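Local coordinates for SPD1 nuclease (Streptococcus pyogenes, PDB 2XGR), which is an extracellular DNase encoded by a prophage, probably cutting DNA with the help of a bound metal ion as other His-Me finger nucleases do, at residues His44-Val49 against Ser207-Thr212. Residues are numbered along the deposited sequence; the frame is centred on the assembly and turned at random.
Sequences HYKNTV and SGELLT
The carboxylate of Glu209 lies between His44 and Lys46 and gives one oxygen to each. ND1 of His44 approaches Glu209 OE1 at 3.3 Å in a weak, bent hydrogen bond; OE1 sits at the edge of the imidazole, near its plane, while the carboxylate itself is turned almost perpendicular to the ring, 83° away. Glu209 OE2 forms a long salt bridge with Lys46 NZ, 3.6 Å apart, and also accepts a hydrogen bond from a water that donates to the carbonyl oxygen of His44. Because the lysine chain folds at its second torsion (chi2 -64°), its end turns back over Glu209, with CE lying against CG and OE2 of that residue, although its CB points away from the other strand. Lys46 NZ then reaches Ser207 O at 3.1 Å, coming in tilted 32° from the carbonyl plane, so the ammonium group joins the carboxylate to the turn before the strand.

Beside this polar cluster two hydrogen bonds hold the backbones together. Leu210 N donates to Tyr45 O at 2.8 Å, and Glu209 CA makes a CA-H...O contact with the same oxygen. Asn47 N donates to Gly208 O, also at 2.8 Å; Gly208 takes a positive phi at which a CB would press on the carbonyl oxygen of Ser207, which explains the glycine. Leu210 is buried, its CD2 packed 3.6 Å from Asn47 CA and its CD1 lying more loosely near Val49 CG2, while Val202 and Ile204 of the adjacent strand also touch it. Asp205 accepts from both Glu209 N and Ser207 OG, bracing the turn.

Lys46 and Glu209 are an antiparallel non-hydrogen-bonded pair at the end of edge strand 39-46, where the border of the nuclease's large antiparallel sheet passes into a 3-10 turn.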
loop_
_atom_site.group_PDB
_atom_site.type_symbol
_atom_site.label_atom_id
_atom_site.label_comp_id
_atom_site.label_asym_id
_atom_site.label_seq_id
_atom_site.Cartn_x
_atom_site.Cartn_y
_atom_site.Cartn_z
ATOM N N HIS A 44 4.215 8.435 -21.092
ATOM C CA HIS A 44 4.817 7.839 -22.303
ATOM C C HIS A 44 6.144 7.127 -22.103
ATOM O O HIS A 44 6.831 6.845 -23.073
ATOM C CB HIS A 44 4.896 8.903 -23.445
ATOM C CG HIS A 44 3.587 9.553 -23.712
ATOM N ND1 HIS A 44 2.533 8.896 -24.305
ATOM C CD2 HIS A 44 3.127 10.781 -23.390
ATOM C CE1 HIS A 44 1.472 9.688 -24.315
ATOM N NE2 HIS A 44 1.813 10.844 -23.786
ATOM N N TYR A 45 6.512 6.768 -20.863
ATOM C CA TYR A 45 7.618 5.824 -20.652
ATOM C C TYR A 45 7.100 4.390 -20.710
ATOM O O TYR A 45 6.067 4.111 -20.115
ATOM C CB TYR A 45 8.183 6.001 -19.253
ATOM C CG TYR A 45 8.944 7.271 -19.030
ATOM C CD1 TYR A 45 10.049 7.578 -19.854
ATOM C CD2 TYR A 45 8.639 8.118 -17.966
ATOM C CE1 TYR A 45 10.802 8.735 -19.651
ATOM C CE2 TYR A 45 9.379 9.302 -17.756
ATOM C CZ TYR A 45 10.475 9.583 -18.596
ATOM O OH TYR A 45 11.242 10.720 -18.395
ATOM N N LYS A 46 7.821 3.475 -21.373
ATOM C CA LYS A 46 7.472 2.059 -21.255
ATOM C C LYS A 46 7.762 1.664 -19.811
ATOM O O LYS A 46 8.673 2.190 -19.192
ATOM C CB LYS A 46 8.295 1.177 -22.196
ATOM C CG LYS A 46 7.901 1.309 -23.667
ATOM C CD LYS A 46 6.445 0.830 -23.930
ATOM C CE LYS A 46 5.881 1.534 -25.224
ATOM N NZ LYS A 46 4.650 0.892 -25.794
ATOM N N ASN A 47 6.993 0.710 -19.297
ATOM C CA ASN A 47 7.182 0.306 -17.893
ATOM C C ASN A 47 8.606 -0.220 -17.650
ATOM O O ASN A 47 9.104 -0.174 -16.526
ATOM C CB ASN A 47 6.143 -0.779 -17.546
ATOM C CG ASN A 47 6.304 -2.031 -18.400
ATOM O OD1 ASN A 47 5.726 -2.139 -19.523
ATOM N ND2 ASN A 47 7.040 -2.979 -17.880
ATOM N N THR A 48 9.281 -0.730 -18.699
ATOM C CA THR A 48 10.611 -1.299 -18.539
ATOM C C THR A 48 11.672 -0.252 -18.231
ATOM O O THR A 48 12.824 -0.600 -17.883
ATOM C CB THR A 48 11.049 -2.067 -19.841
ATOM O OG1 THR A 48 10.716 -1.244 -20.953
ATOM C CG2 THR A 48 10.234 -3.393 -19.978
ATOM N N VAL A 49 11.323 1.028 -18.287
ATOM C CA VAL A 49 12.298 2.022 -17.868
ATOM C C VAL A 49 12.549 2.017 -16.375
ATOM O O VAL A 49 13.601 2.444 -15.930
ATOM C CB VAL A 49 11.986 3.492 -18.267
ATOM C CG1 VAL A 49 11.629 3.578 -19.735
ATOM C CG2 VAL A 49 10.858 4.074 -17.358
ATOM N N SER A 207 -0.890 -0.568 -23.503
ATOM C CA SER A 207 0.387 -0.640 -24.248
ATOM C C SER A 207 1.622 -0.665 -23.385
ATOM O O SER A 207 2.731 -0.702 -23.913
ATOM C CB SER A 207 0.495 0.385 -25.384
ATOM O OG SER A 207 0.765 1.709 -24.907
ATOM N N GLY A 208 1.451 -0.817 -22.060
ATOM C CA GLY A 208 2.628 -0.970 -21.182
ATOM C C GLY A 208 3.271 0.346 -20.809
ATOM O O GLY A 208 4.358 0.325 -20.261
ATOM N N GLU A 209 2.617 1.485 -21.047
ATOM C CA GLU A 209 3.187 2.782 -20.701
ATOM C C GLU A 209 2.806 3.183 -19.272
ATOM O O GLU A 209 1.683 2.894 -18.846
ATOM C CB GLU A 209 2.835 3.901 -21.707
ATOM C CG GLU A 209 3.659 3.654 -23.045
ATOM C CD GLU A 209 3.422 4.626 -24.182
ATOM O OE1 GLU A 209 2.628 5.588 -24.076
ATOM O OE2 GLU A 209 4.050 4.386 -25.247
ATOM N N LEU A 210 3.711 3.884 -18.583
ATOM C CA LEU A 210 3.461 4.274 -17.182
ATOM C C LEU A 210 2.520 5.444 -17.112
ATOM O O LEU A 210 2.708 6.478 -17.826
ATOM C CB LEU A 210 4.769 4.593 -16.495
ATOM C CG LEU A 210 5.701 3.404 -16.421
ATOM C CD1 LEU A 210 6.989 3.757 -15.658
ATOM C CD2 LEU A 210 4.923 2.195 -15.741
ATOM N N LEU A 211 1.574 5.370 -16.159
ATOM C CA LEU A 211 0.684 6.452 -15.898
ATOM C C LEU A 211 0.929 6.972 -14.470
ATOM O O LEU A 211 0.779 6.208 -13.528
ATOM C CB LEU A 211 -0.769 5.963 -15.985
ATOM C CG LEU A 211 -1.084 5.116 -17.243
ATOM C CD1 LEU A 211 -2.527 4.534 -17.234
ATOM C CD2 LEU A 211 -0.870 5.930 -18.553
ATOM N N THR A 212 1.298 8.229 -14.319
ATOM C CA THR A 212 1.544 8.748 -12.964
ATOM C C THR A 212 0.218 9.033 -12.333
ATOM O O THR A 212 -0.561 9.778 -12.866
ATOM C CB THR A 212 2.428 10.020 -12.932
ATOM O OG1 THR A 212 3.624 9.701 -13.545
ATOM C CG2 THR A 212 2.795 10.337 -11.501
HETATM O O HOH W 1 6.510 5.187 -25.658
#